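Local coordinates for phosphoserine aminotransferase SerC (Cytophaga hutchinsonii ATCC 33406, PDB 3FFR), which probably catalyses the pyridoxal-phosphate-dependent amino transfer between phosphoserine and 2-oxoglutarate in serine biosynthesis, at residues I267-Y281 with N341-V354. Numbering follows the deposited sequence.
Sequences IRKQTEEKAALINTY and NFPAHSLEQVHKLV
Lys274 reaches from helix 267-281 into the loop ahead of helix 347-354, and its ammonium group meets backbone oxygen there. A turn about the CG-CD bond (chi3 -81°) swings CE and NZ toward the Phe342-His345 beta turn: Lys274 NZ donates to His345 O at 2.7 Å and, weakly, to Asn341 OD1. A lysine suits this place because its long methylene chain can lie against apolar neighbours, Lys274 CD touching Val350 CG2 at 3.6 Å, while its end serves buried oxygens.

The Asn341 amide works at both ends. While OD1 faces the lysine, Asn341 ND2 lies 2.9 Å from Thr271 O in a fairly straight bond (161°), with that oxygen almost in the amide plane. Thr271 O also accepts from Ala275 N, and ND2 has a second acceptor in Met300 O. A water links Thr271 OG1 to Asn341 O.

Further along, the helices run nearly parallel (4°) and the contact turns apolar. Leu277 CD1 meets Leu347 CD1 at 3.7 Å, the side chains crossing at about a right angle. Ile278 CG1 touches both Val350 CG1 (3.7 Å) and Val354 CG2 (3.9 Å), beta-branched valines offering methyls close to the helix backbone. Val354 CG1 packs on Tyr281 CB.

Ser346 and Gln349 form a capping box at the N-terminal end of helix 347-354. Polar bonds thus fix the turn, whereas aliphatic packing joins the helices beside the five-stranded sheet; gripped by His345 O and weakly by Asn341 OD1, the buried ammonium is probably kept protonated.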
# COMPACT_ATOMS: atom_id res chain seq x y z
N ILE A 267 26.91 -9.09 -3.34
CA ILE A 267 25.79 -9.63 -2.57
C ILE A 267 25.50 -11.07 -3.05
O ILE A 267 25.22 -11.97 -2.26
CB ILE A 267 24.56 -8.72 -2.63
CG1 ILE A 267 24.89 -7.41 -1.91
CG2 ILE A 267 23.34 -9.33 -1.94
CD1 ILE A 267 23.88 -6.31 -2.02
N ARG A 268 25.57 -11.25 -4.36
CA ARG A 268 25.35 -12.58 -4.95
C ARG A 268 26.33 -13.62 -4.40
O ARG A 268 25.96 -14.75 -4.09
CB ARG A 268 25.45 -12.54 -6.47
CG ARG A 268 24.24 -11.91 -7.12
CD ARG A 268 24.35 -11.67 -8.63
NE ARG A 268 23.19 -10.92 -9.09
CZ ARG A 268 23.21 -9.73 -9.66
NH1 ARG A 268 24.33 -9.13 -9.98
NH2 ARG A 268 22.05 -9.16 -9.95
N LYS A 269 27.58 -13.22 -4.28
CA LYS A 269 28.61 -14.11 -3.74
C LYS A 269 28.34 -14.45 -2.28
O LYS A 269 28.58 -15.59 -1.83
CB LYS A 269 30.01 -13.48 -3.91
CG LYS A 269 30.46 -13.41 -5.37
CD LYS A 269 31.87 -12.80 -5.52
N GLN A 270 27.84 -13.46 -1.57
CA GLN A 270 27.52 -13.59 -0.13
C GLN A 270 26.35 -14.56 0.02
O GLN A 270 26.30 -15.42 0.91
CB GLN A 270 27.28 -12.24 0.52
CG GLN A 270 28.56 -11.47 0.70
CD GLN A 270 28.40 -10.04 1.14
OE1 GLN A 270 27.30 -9.47 1.11
NE2 GLN A 270 29.51 -9.41 1.51
N THR A 271 25.37 -14.38 -0.86
CA THR A 271 24.19 -15.26 -0.90
C THR A 271 24.64 -16.73 -1.13
O THR A 271 24.24 -17.66 -0.44
CB THR A 271 23.21 -14.78 -2.01
OG1 THR A 271 22.69 -13.47 -1.66
CG2 THR A 271 22.07 -15.81 -2.24
N GLU A 272 25.52 -16.90 -2.09
CA GLU A 272 26.03 -18.24 -2.46
C GLU A 272 26.84 -18.88 -1.33
O GLU A 272 26.74 -20.08 -1.06
CB GLU A 272 26.83 -18.16 -3.74
CG GLU A 272 25.94 -17.98 -4.94
CD GLU A 272 26.58 -17.39 -6.15
OE1 GLU A 272 27.80 -17.06 -6.13
OE2 GLU A 272 25.84 -17.25 -7.15
N GLU A 273 27.61 -18.07 -0.64
CA GLU A 273 28.43 -18.60 0.46
C GLU A 273 27.56 -19.13 1.62
O GLU A 273 27.85 -20.17 2.22
CB GLU A 273 29.37 -17.51 0.95
CG GLU A 273 30.32 -17.95 1.99
CD GLU A 273 31.26 -16.85 2.39
OE1 GLU A 273 30.94 -15.65 2.11
OE2 GLU A 273 32.29 -17.19 3.02
N LYS A 274 26.51 -18.38 1.93
CA LYS A 274 25.55 -18.80 2.96
C LYS A 274 24.77 -20.04 2.54
O LYS A 274 24.55 -20.96 3.34
CB LYS A 274 24.56 -17.69 3.31
CG LYS A 274 25.18 -16.57 4.13
CD LYS A 274 24.20 -15.46 4.38
CE LYS A 274 24.10 -14.52 3.19
NZ LYS A 274 22.80 -13.74 3.19
N ALA A 275 24.37 -20.07 1.28
CA ALA A 275 23.60 -21.22 0.76
C ALA A 275 24.45 -22.49 0.85
O ALA A 275 23.98 -23.58 1.21
CB ALA A 275 23.13 -20.97 -0.70
N ALA A 276 25.74 -22.32 0.57
CA ALA A 276 26.67 -23.46 0.57
C ALA A 276 26.80 -24.04 1.99
O ALA A 276 26.88 -25.26 2.18
CB ALA A 276 28.02 -23.05 -0.02
N LEU A 277 26.83 -23.16 2.97
CA LEU A 277 26.92 -23.60 4.38
C LEU A 277 25.73 -24.47 4.75
O LEU A 277 25.85 -25.55 5.34
CB LEU A 277 26.96 -22.42 5.36
CG LEU A 277 28.24 -21.65 5.58
CD1 LEU A 277 27.98 -20.57 6.66
CD2 LEU A 277 29.37 -22.61 6.01
N ILE A 278 24.55 -23.96 4.37
CA ILE A 278 23.28 -24.62 4.66
C ILE A 278 23.16 -25.94 3.92
O ILE A 278 22.83 -26.99 4.50
CB ILE A 278 22.05 -23.70 4.34
CG1 ILE A 278 22.03 -22.45 5.24
CG2 ILE A 278 20.71 -24.50 4.42
CD1 ILE A 278 21.06 -21.33 4.75
N ASN A 279 23.50 -25.90 2.63
CA ASN A 279 23.33 -27.07 1.77
C ASN A 279 24.32 -28.18 2.13
O ASN A 279 24.01 -29.36 2.04
CB ASN A 279 23.37 -26.66 0.29
CG ASN A 279 22.14 -25.87 -0.10
OD1 ASN A 279 21.05 -26.11 0.44
ND2 ASN A 279 22.29 -24.95 -1.07
N THR A 280 25.50 -27.78 2.54
CA THR A 280 26.53 -28.75 2.94
C THR A 280 26.03 -29.56 4.14
O THR A 280 26.25 -30.77 4.25
CB THR A 280 27.87 -28.05 3.26
OG1 THR A 280 28.41 -27.51 2.04
CG2 THR A 280 28.90 -29.08 3.85
N TYR A 281 25.32 -28.86 5.02
CA TYR A 281 24.75 -29.47 6.23
C TYR A 281 23.63 -30.40 5.82
O TYR A 281 23.55 -31.55 6.26
CB TYR A 281 24.28 -28.42 7.23
CG TYR A 281 23.29 -28.93 8.28
CD1 TYR A 281 23.63 -29.95 9.16
CD2 TYR A 281 22.00 -28.36 8.39
CE1 TYR A 281 22.75 -30.39 10.12
CE2 TYR A 281 21.11 -28.80 9.33
CZ TYR A 281 21.49 -29.83 10.19
OH TYR A 281 20.60 -30.27 11.16
N ASN A 341 17.46 -17.01 3.09
CA ASN A 341 18.87 -16.61 2.95
C ASN A 341 18.88 -15.33 2.15
O ASN A 341 19.07 -15.33 0.94
CB ASN A 341 19.69 -17.70 2.25
CG ASN A 341 21.10 -17.24 1.84
OD1 ASN A 341 21.72 -16.36 2.50
ND2 ASN A 341 21.61 -17.82 0.77
N PHE A 342 18.60 -14.24 2.86
CA PHE A 342 18.45 -12.90 2.27
C PHE A 342 19.67 -12.00 2.63
O PHE A 342 20.42 -12.33 3.58
CB PHE A 342 17.17 -12.23 2.75
CG PHE A 342 15.89 -12.98 2.41
CD1 PHE A 342 15.85 -13.87 1.37
CD2 PHE A 342 14.69 -12.68 3.07
CE1 PHE A 342 14.68 -14.51 1.02
CE2 PHE A 342 13.52 -13.30 2.72
CZ PHE A 342 13.53 -14.23 1.68
N PRO A 343 19.84 -10.86 1.93
CA PRO A 343 21.00 -10.01 2.27
C PRO A 343 21.06 -9.61 3.72
O PRO A 343 22.16 -9.40 4.26
CB PRO A 343 20.84 -8.81 1.32
CG PRO A 343 20.21 -9.47 0.08
CD PRO A 343 19.22 -10.44 0.66
N ALA A 344 19.90 -9.53 4.35
CA ALA A 344 19.79 -9.14 5.79
C ALA A 344 20.41 -10.13 6.71
O ALA A 344 20.75 -9.82 7.86
CB ALA A 344 18.34 -8.93 6.21
N HIS A 345 20.53 -11.36 6.22
CA HIS A 345 21.13 -12.45 7.03
C HIS A 345 22.62 -12.49 6.77
O HIS A 345 23.06 -12.60 5.64
CB HIS A 345 20.49 -13.80 6.66
CG HIS A 345 19.00 -13.82 6.83
ND1 HIS A 345 18.13 -13.83 5.76
CD2 HIS A 345 18.24 -13.82 7.94
CE1 HIS A 345 16.89 -13.80 6.21
NE2 HIS A 345 16.92 -13.80 7.53
N SER A 346 23.41 -12.34 7.83
CA SER A 346 24.86 -12.36 7.67
C SER A 346 25.40 -13.77 7.69
O SER A 346 24.76 -14.72 8.16
CB SER A 346 25.55 -11.59 8.78
OG SER A 346 25.32 -12.24 10.02
N LEU A 347 26.61 -13.86 7.21
CA LEU A 347 27.36 -15.11 7.20
C LEU A 347 27.46 -15.65 8.62
O LEU A 347 27.26 -16.85 8.87
CB LEU A 347 28.75 -14.90 6.62
CG LEU A 347 29.63 -16.15 6.49
CD1 LEU A 347 28.97 -17.16 5.57
CD2 LEU A 347 31.02 -15.77 5.96
N GLU A 348 27.69 -14.75 9.57
CA GLU A 348 27.86 -15.22 10.95
C GLU A 348 26.56 -15.74 11.50
O GLU A 348 26.57 -16.72 12.23
CB GLU A 348 28.50 -14.19 11.89
CG GLU A 348 28.70 -14.75 13.31
CD GLU A 348 29.32 -16.16 13.36
OE1 GLU A 348 30.40 -16.41 12.75
OE2 GLU A 348 28.73 -17.04 14.04
N GLN A 349 25.46 -15.10 11.14
CA GLN A 349 24.13 -15.54 11.58
C GLN A 349 23.82 -16.94 11.02
O GLN A 349 23.34 -17.82 11.74
CB GLN A 349 23.04 -14.55 11.17
CG GLN A 349 23.07 -13.26 12.01
CD GLN A 349 22.16 -12.17 11.47
OE1 GLN A 349 21.97 -12.06 10.26
NE2 GLN A 349 21.63 -11.31 12.37
N VAL A 350 24.13 -17.15 9.75
CA VAL A 350 23.86 -18.44 9.09
C VAL A 350 24.76 -19.52 9.70
O VAL A 350 24.33 -20.66 9.94
CB VAL A 350 23.99 -18.37 7.55
CG1 VAL A 350 23.92 -19.74 6.93
CG2 VAL A 350 22.85 -17.49 6.99
N HIS A 351 25.99 -19.14 9.97
CA HIS A 351 26.94 -20.04 10.60
C HIS A 351 26.39 -20.49 11.95
O HIS A 351 26.48 -21.66 12.30
CB HIS A 351 28.30 -19.39 10.78
CG HIS A 351 29.37 -20.35 11.21
ND1 HIS A 351 29.62 -20.62 12.54
CD2 HIS A 351 30.22 -21.11 10.50
CE1 HIS A 351 30.59 -21.51 12.63
NE2 HIS A 351 30.97 -21.83 11.41
N LYS A 352 25.85 -19.55 12.70
CA LYS A 352 25.28 -19.86 14.01
C LYS A 352 24.09 -20.79 13.87
O LYS A 352 23.93 -21.76 14.61
CB LYS A 352 24.88 -18.63 14.80
CG LYS A 352 24.23 -18.95 16.16
CD LYS A 352 23.76 -17.68 16.89
CE LYS A 352 23.11 -17.98 18.27
NZ LYS A 352 22.55 -16.76 18.94
N LEU A 353 23.26 -20.51 12.86
CA LEU A 353 22.09 -21.35 12.60
C LEU A 353 22.52 -22.79 12.28
O LEU A 353 22.00 -23.75 12.87
CB LEU A 353 21.24 -20.81 11.44
CG LEU A 353 20.05 -21.69 11.04
CD1 LEU A 353 18.96 -21.77 12.09
CD2 LEU A 353 19.45 -21.14 9.69
N VAL A 354 23.47 -22.93 11.36
CA VAL A 354 23.89 -24.26 10.90
C VAL A 354 24.56 -25.03 12.05
O VAL A 354 24.33 -26.23 12.25
CB VAL A 354 24.78 -24.20 9.64
CG1 VAL A 354 25.41 -25.57 9.31
CG2 VAL A 354 23.94 -23.69 8.45
O HOH W 1 20.00 -13.40 -0.76